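Purine nucleosidase, (IunH-1) (Sulfolobus solfataricus, PDB 3T8J) is a member of the nucleosidase clan, a four-chain alpha/beta protein that binds a sodium ion. Local coordinates at residues 192-197 and 229-234; 219-224 and 233-238; 59-64 and 97-102; 30-35 and 124-129. All coordinates share one frame; numbering follows the deposited sequence.

In the fold
The four contacts form two pairs on opposite sides of the chain's centre. Interactions 1 and 2 share G233 and H234, and R222 of interaction 2 bonds to V195 and D197 of interaction 1; together they join helices and loops on one side of the chain, the first partly buried, the second buried. Interactions 3 and 4 belong to the central sheet, on its neighbouring strands 60-62 and 27-33, and meet where A64 N bonds to N126 OD1. Interaction 3, at the sheet's edge, relies on backbone bonds, CH-pi packing and waters, whereas interaction 4 works largely through buried polar side chains, with the V34 side chain about 6 Å from the sodium. Interactions 1 and 3 lie farthest apart.

Interaction 1: 192-197 and 229-234; sequences NYPVTD and QKINGH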
loop_
_atom_site.group_PDB
_atom_site.type_symbol
_atom_site.label_atom_id
_atom_site.label_comp_id
_atom_site.label_asym_id
_atom_site.label_seq_id
_atom_site.Cartn_x
_atom_site.Cartn_y
_atom_site.Cartn_z
ATOM N N ASN A 192 -3.264 -4.042 -31.406
ATOM C CA ASN A 192 -3.363 -5.128 -32.392
ATOM C C ASN A 192 -3.756 -4.666 -33.804
ATOM O O ASN A 192 -3.752 -5.473 -34.740
ATOM C CB ASN A 192 -4.382 -6.181 -31.916
ATOM C CG ASN A 192 -3.986 -6.834 -30.602
ATOM O OD1 ASN A 192 -2.800 -6.978 -30.296
ATOM N ND2 ASN A 192 -4.987 -7.256 -29.828
ATOM N N TYR A 193 -4.084 -3.380 -33.958
ATOM C CA TYR A 193 -4.644 -2.829 -35.192
ATOM C C TYR A 193 -3.908 -1.564 -35.645
ATOM O O TYR A 193 -4.546 -0.535 -35.883
ATOM C CB TYR A 193 -6.131 -2.532 -34.984
ATOM C CG TYR A 193 -6.907 -3.712 -34.440
ATOM C CD1 TYR A 193 -7.307 -4.761 -35.279
ATOM C CD2 TYR A 193 -7.229 -3.802 -33.093
ATOM C CE1 TYR A 193 -8.021 -5.855 -34.787
ATOM C CE2 TYR A 193 -7.948 -4.911 -32.591
ATOM C CZ TYR A 193 -8.324 -5.928 -33.446
ATOM O OH TYR A 193 -9.041 -7.013 -32.971
ATOM N N PRO A 194 -2.563 -1.633 -35.775
ATOM C CA PRO A 194 -1.824 -0.457 -36.231
ATOM C C PRO A 194 -2.056 -0.149 -37.701
ATOM O O PRO A 194 -2.436 -1.037 -38.470
ATOM C CB PRO A 194 -0.374 -0.864 -36.028
ATOM C CG PRO A 194 -0.384 -2.334 -36.285
ATOM C CD PRO A 194 -1.694 -2.811 -35.651
ATOM N N VAL A 195 -1.784 1.098 -38.069
ATOM C CA VAL A 195 -1.692 1.519 -39.457
ATOM C C VAL A 195 -0.358 1.016 -40.047
ATOM O O VAL A 195 0.727 1.478 -39.663
ATOM C CB VAL A 195 -1.780 3.048 -39.570
ATOM C CG1 VAL A 195 -1.589 3.494 -41.048
ATOM C CG2 VAL A 195 -3.121 3.554 -38.961
ATOM N N THR A 196 -0.466 0.069 -40.971
ATOM C CA THR A 196 0.687 -0.634 -41.550
ATOM C C THR A 196 1.428 0.236 -42.557
ATOM O O THR A 196 0.916 1.264 -42.998
ATOM C CB THR A 196 0.245 -1.915 -42.291
ATOM O OG1 THR A 196 -0.581 -1.568 -43.402
ATOM C CG2 THR A 196 -0.506 -2.871 -41.360
ATOM N N ASP A 197 2.636 -0.187 -42.932
ATOM C CA ASP A 197 3.390 0.551 -43.947
ATOM C C ASP A 197 2.595 0.686 -45.250
ATOM O O ASP A 197 2.631 1.742 -45.872
ATOM C CB ASP A 197 4.761 -0.092 -44.215
ATOM C CG ASP A 197 5.794 0.185 -43.097
ATOM O OD1 ASP A 197 5.646 1.165 -42.326
ATOM O OD2 ASP A 197 6.788 -0.581 -43.016
ATOM N N GLN A 229 7.866 1.411 -28.614
ATOM C CA GLN A 229 6.777 0.518 -28.254
ATOM C C GLN A 229 6.770 -0.745 -29.125
ATOM O O GLN A 229 6.062 -1.719 -28.834
ATOM C CB GLN A 229 5.447 1.277 -28.371
ATOM C CG GLN A 229 5.389 2.583 -27.540
ATOM C CD GLN A 229 5.055 2.293 -26.095
ATOM O OE1 GLN A 229 4.467 1.254 -25.788
ATOM N NE2 GLN A 229 5.444 3.189 -25.195
ATOM N N LYS A 230 7.570 -0.722 -30.195
ATOM C CA LYS A 230 7.734 -1.871 -31.090
ATOM C C LYS A 230 6.417 -2.211 -31.808
ATOM O O LYS A 230 6.165 -3.373 -32.143
ATOM C CB LYS A 230 8.309 -3.085 -30.328
ATOM C CG LYS A 230 9.645 -2.807 -29.596
ATOM C CD LYS A 230 10.002 -3.893 -28.557
ATOM C CE LYS A 230 11.227 -3.489 -27.707
ATOM N NZ LYS A 230 11.458 -4.331 -26.479
ATOM N N ILE A 231 5.592 -1.193 -32.038
ATOM C CA ILE A 231 4.351 -1.346 -32.782
ATOM C C ILE A 231 4.716 -1.324 -34.263
ATOM O O ILE A 231 5.609 -0.570 -34.675
ATOM C CB ILE A 231 3.357 -0.208 -32.460
ATOM C CG1 ILE A 231 2.829 -0.371 -31.026
ATOM C CG2 ILE A 231 2.202 -0.174 -33.485
ATOM C CD1 ILE A 231 2.223 0.894 -30.457
ATOM N N ASN A 232 4.030 -2.152 -35.052
ATOM C CA ASN A 232 4.287 -2.196 -36.489
ATOM C C ASN A 232 3.486 -1.104 -37.226
ATOM O O ASN A 232 2.510 -1.359 -37.932
ATOM C CB ASN A 232 4.047 -3.608 -37.040
ATOM C CG ASN A 232 5.120 -4.605 -36.589
ATOM O OD1 ASN A 232 6.310 -4.274 -36.496
ATOM N ND2 ASN A 232 4.702 -5.836 -36.318
ATOM N N GLY A 233 3.946 0.134 -37.047
ATOM C CA GLY A 233 3.323 1.324 -37.606
ATOM C C GLY A 233 2.982 2.287 -36.475
ATOM O O GLY A 233 3.827 2.594 -35.624
ATOM N N HIS A 234 1.754 2.801 -36.474
ATOM C CA HIS A 234 1.286 3.628 -35.371
ATOM C C HIS A 234 -0.133 3.212 -35.006
ATOM O O HIS A 234 -0.883 2.706 -35.851
ATOM C CB HIS A 234 1.370 5.130 -35.653
ATOM C CG HIS A 234 0.422 5.629 -36.696
ATOM N ND1 HIS A 234 0.784 5.801 -38.015
ATOM C CD2 HIS A 234 -0.857 6.057 -36.598
ATOM C CE1 HIS A 234 -0.245 6.290 -38.689
ATOM N NE2 HIS A 234 -1.255 6.443 -37.853
#
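V195 packs over the imidazole of H234: the two side chains run side by side in the same direction, and V195 CB sits over one face of the ring, 3.9 Å from its centroid and only 21° off the normal. This is a CH-pi contact, displaced toward the rim, and V195 CG2 continues it by reaching within 3.6 Å of H234 NE2. The ring gets there by folding back: H234 CG stands between its own backbone N and carbonyl carbon (chi1 69°), which turns a side chain that starts away from 192-197 round toward it. Its nitrogens bond to R222 NH1 and Y214 OH, so its rotation is fixed at both ends. Between the backbones, V195 N donates to H234 O at 2.9 Å with an N-H...O angle of 161°. A step further, G233 CA presses its hydrogen toward V195 O at 3.3 Å, a CA-H...O contact; the same carbonyl also accepts from R222. P194 closes the other end of the contact, with its CB 3.7 Å from I231 CG2 and its CG 3.5 Å from N232 O. That carbonyl belongs to an inverse gamma turn centred on N232, which carries the chain from I231 into G233. T196 then sits at the N-cap of helix 197-204, its side chain capping the first turn, and its own N is bonded to E199 OE1. The arrangement is that of two helix-connecting loops packed alongside each other, one leading into helix 197-204 through a capped N-terminus, the other joining helix 209-227 to helix 237-246.

Interaction 2: 219-224 and 233-238; sequences LHYRQY and GHPHPD
R222 points an N-H at the imidazole of H234, with NH1 2.9 Å from ND1 and an N-H...N angle of 147°. The acceptor lies in the guanidinium plane, but the donor is tilted 34° out of the ring plane, and the two flat groups stand almost perpendicular. R222 reaches this spot because its chain is extended from CG to NE, with CG anti to the backbone N (chi1 -177°). One face of its guanidinium rests on G233, whose CA is 3.6 Å from R222 NH1.

One residue earlier on the helix, Y221 packs farther along the loop, on P235 and P237. Its OH comes within 3.5 Å of P235 CG and 3.8 Å of P237 CD, while P235 O meets the edge of the ring, 3.5 Å from Y221 CE2. That carbonyl oxygen is buried here and has no hydrogen-bonding partner in the model.

Around this first shell, V195 O takes a further bond from R222 NH1 and D197 forms a salt bridge to NH2. W187 and I190 of helix 187-190 pack on both prolines, and V78 of helix 76-79 touches Y221. The chemistry is thus divided: the arginine ties helix 209-227 to two loops at once, its positive charge balanced by D197, while H234 ND1 accepts an N-H, which suggests that this nitrogen carries no proton; the tyrosine-proline side is held mainly by van der Waals packing.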
loop_
_atom_site.group_PDB
_atom_site.type_symbol
_atom_site.label_atom_id
_atom_site.label_comp_id
_atom_site.label_asym_id
_atom_site.label_seq_id
_atom_site.Cartn_x
_atom_site.Cartn_y
_atom_site.Cartn_z
ATOM N N LEU A 219 3.637 11.807 -38.206
ATOM C CA LEU A 219 4.996 11.353 -38.488
ATOM C C LEU A 219 5.822 11.100 -37.227
ATOM O O LEU A 219 6.468 10.054 -37.114
ATOM C CB LEU A 219 5.735 12.333 -39.394
ATOM C CG LEU A 219 7.111 11.839 -39.854
ATOM C CD1 LEU A 219 7.035 10.410 -40.417
ATOM C CD2 LEU A 219 7.668 12.788 -40.872
ATOM N N HIS A 220 5.844 12.059 -36.302
ATOM C CA HIS A 220 6.662 11.918 -35.073
ATOM C C HIS A 220 6.164 10.747 -34.230
ATOM O O HIS A 220 6.959 9.936 -33.778
ATOM C CB HIS A 220 6.657 13.232 -34.251
ATOM C CG HIS A 220 7.432 13.159 -32.965
ATOM N ND1 HIS A 220 8.591 13.869 -32.742
ATOM C CD2 HIS A 220 7.192 12.470 -31.821
ATOM C CE1 HIS A 220 9.054 13.598 -31.531
ATOM N NE2 HIS A 220 8.213 12.753 -30.950
ATOM N N TYR A 221 4.845 10.677 -34.031
ATOM C CA TYR A 221 4.211 9.609 -33.257
ATOM C C TYR A 221 4.471 8.232 -33.850
ATOM O O TYR A 221 4.736 7.269 -33.122
ATOM C CB TYR A 221 2.707 9.867 -33.210
ATOM C CG TYR A 221 1.855 8.966 -32.335
ATOM C CD1 TYR A 221 2.129 8.813 -30.994
ATOM C CD2 TYR A 221 0.703 8.350 -32.848
ATOM C CE1 TYR A 221 1.291 8.037 -30.172
ATOM C CE2 TYR A 221 -0.134 7.590 -32.026
ATOM C CZ TYR A 221 0.179 7.439 -30.705
ATOM O OH TYR A 221 -0.641 6.687 -29.873
ATOM N N ARG A 222 4.409 8.132 -35.173
ATOM C CA ARG A 222 4.700 6.872 -35.850
ATOM C C ARG A 222 6.152 6.402 -35.630
ATOM O O ARG A 222 6.413 5.219 -35.324
ATOM C CB ARG A 222 4.385 7.003 -37.337
ATOM C CG ARG A 222 4.575 5.730 -38.142
ATOM C CD ARG A 222 4.223 5.939 -39.619
ATOM N NE ARG A 222 4.295 4.678 -40.374
ATOM C CZ ARG A 222 3.326 3.757 -40.416
ATOM N NH1 ARG A 222 2.179 3.924 -39.764
ATOM N NH2 ARG A 222 3.504 2.642 -41.111
ATOM N N GLN A 223 7.112 7.316 -35.776
ATOM C CA GLN A 223 8.505 6.970 -35.525
ATOM C C GLN A 223 8.703 6.467 -34.093
ATOM O O GLN A 223 9.386 5.459 -33.873
ATOM C CB GLN A 223 9.443 8.171 -35.806
ATOM C CG GLN A 223 10.933 7.838 -35.885
ATOM C CD GLN A 223 11.632 7.606 -34.530
ATOM O OE1 GLN A 223 11.234 8.148 -33.488
ATOM N NE2 GLN A 223 12.697 6.818 -34.559
ATOM N N TYR A 224 8.092 7.151 -33.120
ATOM C CA TYR A 224 8.287 6.790 -31.728
ATOM C C TYR A 224 7.611 5.454 -31.451
ATOM O O TYR A 224 8.175 4.573 -30.795
ATOM C CB TYR A 224 7.705 7.860 -30.800
ATOM C CG TYR A 224 7.904 7.541 -29.347
ATOM C CD1 TYR A 224 8.995 8.019 -28.651
ATOM C CD2 TYR A 224 6.975 6.756 -28.659
ATOM C CE1 TYR A 224 9.201 7.717 -27.328
ATOM C CE2 TYR A 224 7.173 6.444 -27.336
ATOM C CZ TYR A 224 8.265 6.933 -26.666
ATOM O OH TYR A 224 8.461 6.641 -25.338
ATOM N N GLY A 233 3.946 0.134 -37.047
ATOM C CA GLY A 233 3.323 1.324 -37.606
ATOM C C GLY A 233 2.982 2.287 -36.475
ATOM O O GLY A 233 3.827 2.594 -35.624
ATOM N N HIS A 234 1.754 2.801 -36.474
ATOM C CA HIS A 234 1.286 3.628 -35.371
ATOM C C HIS A 234 -0.133 3.212 -35.006
ATOM O O HIS A 234 -0.883 2.706 -35.851
ATOM C CB HIS A 234 1.370 5.130 -35.653
ATOM C CG HIS A 234 0.422 5.629 -36.696
ATOM N ND1 HIS A 234 0.784 5.801 -38.015
ATOM C CD2 HIS A 234 -0.857 6.057 -36.598
ATOM C CE1 HIS A 234 -0.245 6.290 -38.689
ATOM N NE2 HIS A 234 -1.255 6.443 -37.853
ATOM N N PRO A 235 -0.488 3.409 -33.739
ATOM C CA PRO A 235 -1.834 3.054 -33.307
ATOM C C PRO A 235 -2.807 4.238 -33.356
ATOM O O PRO A 235 -2.386 5.389 -33.476
ATOM C CB PRO A 235 -1.600 2.618 -31.873
ATOM C CG PRO A 235 -0.540 3.539 -31.389
ATOM C CD PRO A 235 0.365 3.768 -32.585
ATOM N N HIS A 236 -4.105 3.930 -33.232
ATOM C CA HIS A 236 -5.189 4.923 -33.222
ATOM C C HIS A 236 -6.084 4.698 -31.984
ATOM O O HIS A 236 -7.262 4.342 -32.109
ATOM C CB HIS A 236 -6.026 4.794 -34.504
ATOM C CG HIS A 236 -5.541 5.623 -35.657
ATOM N ND1 HIS A 236 -5.379 6.992 -35.581
ATOM C CD2 HIS A 236 -5.272 5.288 -36.948
ATOM C CE1 HIS A 236 -4.996 7.458 -36.759
ATOM N NE2 HIS A 236 -4.921 6.445 -37.607
ATOM N N PRO A 237 -5.529 4.900 -30.778
ATOM C CA PRO A 237 -6.316 4.608 -29.580
ATOM C C PRO A 237 -7.621 5.399 -29.513
ATOM O O PRO A 237 -8.706 4.827 -29.248
ATOM C CB PRO A 237 -5.362 4.972 -28.423
ATOM C CG PRO A 237 -4.379 5.921 -29.015
ATOM C CD PRO A 237 -4.213 5.480 -30.458
ATOM N N ASP A 238 -7.545 6.707 -29.712
ATOM C CA ASP A 238 -8.726 7.574 -29.606
ATOM C C ASP A 238 -9.632 7.478 -30.829
ATOM O O ASP A 238 -10.858 7.461 -30.695
ATOM C CB ASP A 238 -8.274 9.022 -29.365
ATOM C CG ASP A 238 -7.326 9.134 -28.198
ATOM O OD1 ASP A 238 -7.457 8.362 -27.215
ATOM O OD2 ASP A 238 -6.404 9.984 -28.244
#

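Interaction 3: 59-64 and 97-102; sequences PVYPGA and QEKHAA
This is an edge-strand contact: the loop leading into helix 101-111 docks on strand 60-62, the outermost parallel strand at one end of the central mixed sheet of this alpha/beta fold. Strand 60-62 pairs on its other side with strand 27-33, through backbone bonds between Y61 and both V31 and I33, and offers the carbonyls of V60 and P62 to the loop. Q97 N donates to V60 O at 2.9 Å, and A101 N to P62 O at 3.1 Å, the latter from well above the carbonyl plane.

Between these two bonds Y61 packs into the loop. Q97 CG lies over one face of the Y61 ring, 3.9 Å from the centroid, in a CH-pi contact, and K99 O meets the ring in its plane, 3.5 Å from Y61 CD1. P59 CB also touches Q97 CG.

H100, the N-cap of helix 101-111, plays two parts. Its ND1 accepts from A102 N at 2.9 Å, exactly in the ring plane; that bond helps fix the ring, and G63 CA lies over one of its faces. L133 of a third subunit also packs on this histidine. A101 CB packs just past the strand end, 3.6 Å from G63 CA. At the outer end, Q97 bends at chi2 (-62°) and its amide NE2 shares a water with V60 N, 2.9 Å from NE2.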
loop_
_atom_site.group_PDB
_atom_site.type_symbol
_atom_site.label_atom_id
_atom_site.label_comp_id
_atom_site.label_asym_id
_atom_site.label_seq_id
_atom_site.Cartn_x
_atom_site.Cartn_y
_atom_site.Cartn_z
ATOM N N PRO A 59 -17.555 25.824 -28.339
ATOM C CA PRO A 59 -16.790 26.336 -27.211
ATOM C C PRO A 59 -15.768 25.340 -26.666
ATOM O O PRO A 59 -16.041 24.128 -26.595
ATOM C CB PRO A 59 -17.845 26.629 -26.157
ATOM C CG PRO A 59 -18.985 25.688 -26.505
ATOM C CD PRO A 59 -18.981 25.611 -27.992
ATOM N N VAL A 60 -14.598 25.866 -26.308
ATOM C CA VAL A 60 -13.515 25.133 -25.674
ATOM C C VAL A 60 -13.380 25.596 -24.222
ATOM O O VAL A 60 -13.154 26.779 -23.943
ATOM C CB VAL A 60 -12.163 25.336 -26.427
ATOM C CG1 VAL A 60 -11.034 24.624 -25.715
ATOM C CG2 VAL A 60 -12.332 24.855 -27.893
ATOM N N TYR A 61 -13.596 24.662 -23.292
ATOM C CA TYR A 61 -13.537 24.938 -21.870
ATOM C C TYR A 61 -12.286 24.327 -21.240
ATOM O O TYR A 61 -12.175 23.091 -21.109
ATOM C CB TYR A 61 -14.789 24.357 -21.169
ATOM C CG TYR A 61 -16.098 24.958 -21.603
ATOM C CD1 TYR A 61 -16.561 26.132 -21.038
ATOM C CD2 TYR A 61 -16.911 24.334 -22.571
ATOM C CE1 TYR A 61 -17.719 26.695 -21.437
ATOM C CE2 TYR A 61 -18.107 24.895 -22.961
ATOM C CZ TYR A 61 -18.517 26.080 -22.396
ATOM O OH TYR A 61 -19.709 26.680 -22.782
ATOM N N PRO A 62 -11.337 25.180 -20.816
ATOM C CA PRO A 62 -10.198 24.651 -20.096
ATOM C C PRO A 62 -10.627 24.055 -18.757
ATOM O O PRO A 62 -11.385 24.673 -18.011
ATOM C CB PRO A 62 -9.299 25.891 -19.905
ATOM C CG PRO A 62 -9.721 26.832 -21.026
ATOM C CD PRO A 62 -11.225 26.641 -20.999
ATOM N N GLY A 63 -10.099 22.881 -18.449
ATOM C CA GLY A 63 -10.414 22.205 -17.188
ATOM C C GLY A 63 -9.201 22.045 -16.293
ATOM O O GLY A 63 -8.339 22.941 -16.188
ATOM N N ALA A 64 -9.112 20.901 -15.630
ATOM C CA ALA A 64 -7.991 20.610 -14.745
ATOM C C ALA A 64 -6.645 20.665 -15.466
ATOM O O ALA A 64 -6.516 20.083 -16.535
ATOM C CB ALA A 64 -8.170 19.231 -14.100
ATOM N N GLN A 97 -13.091 29.625 -23.533
ATOM C CA GLN A 97 -14.053 30.090 -22.576
ATOM C C GLN A 97 -13.395 30.285 -21.210
ATOM O O GLN A 97 -12.381 29.661 -20.910
ATOM C CB GLN A 97 -15.208 29.078 -22.440
ATOM C CG GLN A 97 -15.922 28.737 -23.757
ATOM C CD GLN A 97 -16.594 29.928 -24.391
ATOM O OE1 GLN A 97 -17.371 30.654 -23.739
ATOM N NE2 GLN A 97 -16.332 30.136 -25.676
ATOM N N GLU A 98 -14.021 31.096 -20.361
ATOM C CA GLU A 98 -13.524 31.297 -18.977
ATOM C C GLU A 98 -13.973 30.216 -17.994
ATOM O O GLU A 98 -13.226 29.832 -17.090
ATOM C CB GLU A 98 -13.947 32.670 -18.454
ATOM C CG GLU A 98 -13.494 33.822 -19.301
ATOM C CD GLU A 98 -12.173 34.394 -18.839
ATOM O OE1 GLU A 98 -11.310 33.602 -18.382
ATOM O OE2 GLU A 98 -12.013 35.640 -18.928
ATOM N N LYS A 99 -15.172 29.691 -18.197
ATOM C CA LYS A 99 -15.761 28.708 -17.284
ATOM C C LYS A 99 -14.977 27.391 -17.254
ATOM O O LYS A 99 -14.571 26.901 -18.289
ATOM C CB LYS A 99 -17.202 28.428 -17.723
ATOM C CG LYS A 99 -17.978 27.512 -16.825
ATOM C CD LYS A 99 -19.427 27.318 -17.327
ATOM C CE LYS A 99 -20.275 28.555 -17.170
ATOM N NZ LYS A 99 -20.639 28.812 -15.736
ATOM N N HIS A 100 -14.758 26.842 -16.057
ATOM C CA HIS A 100 -14.085 25.572 -15.876
ATOM C C HIS A 100 -14.872 24.463 -16.565
ATOM O O HIS A 100 -16.090 24.413 -16.455
ATOM C CB HIS A 100 -13.955 25.239 -14.368
ATOM C CG HIS A 100 -12.977 24.153 -14.049
ATOM N ND1 HIS A 100 -13.189 22.824 -14.361
ATOM C CD2 HIS A 100 -11.793 24.191 -13.393
ATOM C CE1 HIS A 100 -12.166 22.103 -13.931
ATOM N NE2 HIS A 100 -11.290 22.917 -13.361
ATOM N N ALA A 101 -14.170 23.583 -17.271
ATOM C CA ALA A 101 -14.773 22.418 -17.902
ATOM C C ALA A 101 -15.748 21.659 -16.992
ATOM O O ALA A 101 -16.778 21.217 -17.472
ATOM C CB ALA A 101 -13.706 21.447 -18.388
ATOM N N ALA A 102 -15.409 21.470 -15.724
ATOM C CA ALA A 102 -16.320 20.668 -14.843
ATOM C C ALA A 102 -17.694 21.317 -14.696
ATOM O O ALA A 102 -18.733 20.621 -14.701
ATOM C CB ALA A 102 -15.675 20.440 -13.478
HETATM O O HOH W 1 -14.161 28.773 -27.012
HETATM O O HOH W 2 -11.382 27.423 -17.423
#

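Interaction 4: 30-35 and 124-129; sequences AVTIVE and LTNLAL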
loop_
_atom_site.group_PDB
_atom_site.type_symbol
_atom_site.label_atom_id
_atom_site.label_comp_id
_atom_site.label_asym_id
_atom_site.label_seq_id
_atom_site.Cartn_x
_atom_site.Cartn_y
_atom_site.Cartn_z
ATOM N N ALA A 30 -19.340 20.754 -27.070
ATOM C CA ALA A 30 -18.211 21.389 -26.382
ATOM C C ALA A 30 -17.000 20.507 -26.493
ATOM O O ALA A 30 -17.093 19.290 -26.613
ATOM C CB ALA A 30 -18.516 21.628 -24.899
ATOM N N VAL A 31 -15.829 21.140 -26.446
ATOM C CA VAL A 31 -14.557 20.484 -26.240
ATOM C C VAL A 31 -14.033 20.912 -24.864
ATOM O O VAL A 31 -14.060 22.081 -24.534
ATOM C CB VAL A 31 -13.532 20.894 -27.310
ATOM C CG1 VAL A 31 -12.168 20.190 -27.043
ATOM C CG2 VAL A 31 -14.022 20.618 -28.711
ATOM N N THR A 32 -13.659 19.943 -24.034
ATOM C CA THR A 32 -13.139 20.194 -22.678
ATOM C C THR A 32 -11.663 19.765 -22.674
ATOM O O THR A 32 -11.307 18.809 -23.383
ATOM C CB THR A 32 -13.989 19.465 -21.593
ATOM O OG1 THR A 32 -14.102 18.073 -21.900
ATOM C CG2 THR A 32 -15.400 20.126 -21.492
ATOM N N ILE A 33 -10.804 20.510 -21.967
ATOM C CA ILE A 33 -9.354 20.248 -21.970
ATOM C C ILE A 33 -8.885 19.791 -20.605
ATOM O O ILE A 33 -9.253 20.391 -19.591
ATOM C CB ILE A 33 -8.555 21.517 -22.376
ATOM C CG1 ILE A 33 -9.122 22.149 -23.658
ATOM C CG2 ILE A 33 -7.047 21.177 -22.572
ATOM C CD1 ILE A 33 -8.985 21.267 -24.900
ATOM N N VAL A 34 -8.029 18.770 -20.599
ATOM C CA VAL A 34 -7.513 18.165 -19.369
ATOM C C VAL A 34 -5.992 17.961 -19.481
ATOM O O VAL A 34 -5.481 17.773 -20.593
ATOM C CB VAL A 34 -8.258 16.836 -19.060
ATOM C CG1 VAL A 34 -7.912 15.750 -20.089
ATOM C CG2 VAL A 34 -7.982 16.339 -17.608
ATOM N N GLU A 35 -5.308 17.928 -18.351
ATOM C CA GLU A 35 -3.868 17.596 -18.333
ATOM C C GLU A 35 -3.615 16.229 -18.964
ATOM O O GLU A 35 -4.475 15.309 -18.871
ATOM C CB GLU A 35 -3.312 17.636 -16.882
ATOM C CG GLU A 35 -3.523 16.377 -16.046
ATOM C CD GLU A 35 -4.927 16.195 -15.476
ATOM O OE1 GLU A 35 -5.694 17.178 -15.428
ATOM O OE2 GLU A 35 -5.224 15.045 -15.029
ATOM N N LEU A 124 -9.230 11.364 -16.697
ATOM C CA LEU A 124 -10.636 11.520 -16.343
ATOM C C LEU A 124 -10.956 12.629 -15.309
ATOM O O LEU A 124 -12.064 12.731 -14.759
ATOM C CB LEU A 124 -11.173 10.150 -15.899
ATOM C CG LEU A 124 -11.305 9.101 -17.017
ATOM C CD1 LEU A 124 -11.493 7.666 -16.449
ATOM C CD2 LEU A 124 -12.466 9.386 -17.948
ATOM N N THR A 125 -9.992 13.512 -15.086
ATOM C CA THR A 125 -10.091 14.531 -14.047
ATOM C C THR A 125 -11.330 15.435 -14.173
ATOM O O THR A 125 -11.959 15.737 -13.165
ATOM C CB THR A 125 -8.772 15.363 -13.982
ATOM O OG1 THR A 125 -7.658 14.464 -14.055
ATOM C CG2 THR A 125 -8.730 16.155 -12.682
ATOM N N ASN A 126 -11.653 15.915 -15.378
ATOM C CA ASN A 126 -12.798 16.827 -15.532
ATOM C C ASN A 126 -14.119 16.129 -15.252
ATOM O O ASN A 126 -15.005 16.716 -14.628
ATOM C CB ASN A 126 -12.854 17.451 -16.926
ATOM C CG ASN A 126 -11.754 18.443 -17.166
ATOM O OD1 ASN A 126 -11.305 19.096 -16.246
ATOM N ND2 ASN A 126 -11.334 18.573 -18.430
ATOM N N LEU A 127 -14.263 14.890 -15.750
ATOM C CA LEU A 127 -15.529 14.154 -15.507
ATOM C C LEU A 127 -15.668 13.843 -14.030
ATOM O O LEU A 127 -16.794 13.893 -13.485
ATOM C CB LEU A 127 -15.624 12.902 -16.382
ATOM C CG LEU A 127 -16.917 12.083 -16.279
ATOM C CD1 LEU A 127 -18.096 12.920 -16.730
ATOM C CD2 LEU A 127 -16.804 10.822 -17.143
ATOM N N ALA A 128 -14.586 13.459 -13.355
ATOM C CA ALA A 128 -14.624 13.221 -11.922
ATOM C C ALA A 128 -15.027 14.467 -11.152
ATOM O O ALA A 128 -15.872 14.384 -10.260
ATOM C CB ALA A 128 -13.270 12.681 -11.405
ATOM N N LEU A 129 -14.425 15.616 -11.458
ATOM C CA LEU A 129 -14.765 16.860 -10.770
ATOM C C LEU A 129 -16.240 17.250 -10.998
ATOM O O LEU A 129 -16.915 17.665 -10.062
ATOM C CB LEU A 129 -13.795 17.989 -11.168
ATOM C CG LEU A 129 -13.808 19.238 -10.282
ATOM C CD1 LEU A 129 -13.817 18.903 -8.797
ATOM C CD2 LEU A 129 -12.608 20.121 -10.617
#
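The contact belongs to the carboxyl end of the parallel sheet, where an alpha/beta fold of this kind gathers its functional loops: strand 27-33 runs out into V34 and E35, and these meet the first turn of helix 125-133. A sodium ion, bound by D9, D14, I121 and S122, lies about 6 Å from the side chain of V34, which touches S122.

N126 is the main bridge. Its ND2 gives a nearly straight bond to I33 O, 3.0 Å long with an N-H...O angle of 165°. The acceptor lies in the plane of the amide, yet the donor stands far above the plane of the carbonyl, with a C=O...N angle of 103°, so no lone pair is used. ND2 also bonds to D7 OD1 of strand 3-8, and OD1 accepts from A64 N, so both ends of the amide are held and its flip state is fixed. V34 CB packs at 3.6 Å on the same ND2.

V34 CG2 then reaches T125 CB at 3.8 Å, crossing it at a slant. Farther out, E35 bends at chi2 (-78°), which brings its carboxylate to the threonine; T125 OG1 comes 2.7 Å from E35 OE2. D168 OD2 also lies within bonding range of this hydroxyl, so two carboxylates compete for it. Overall, the strand end and the helix are tied by fully buried polar groups whose bonds extend to D7, A64 and D168, next to a metal site.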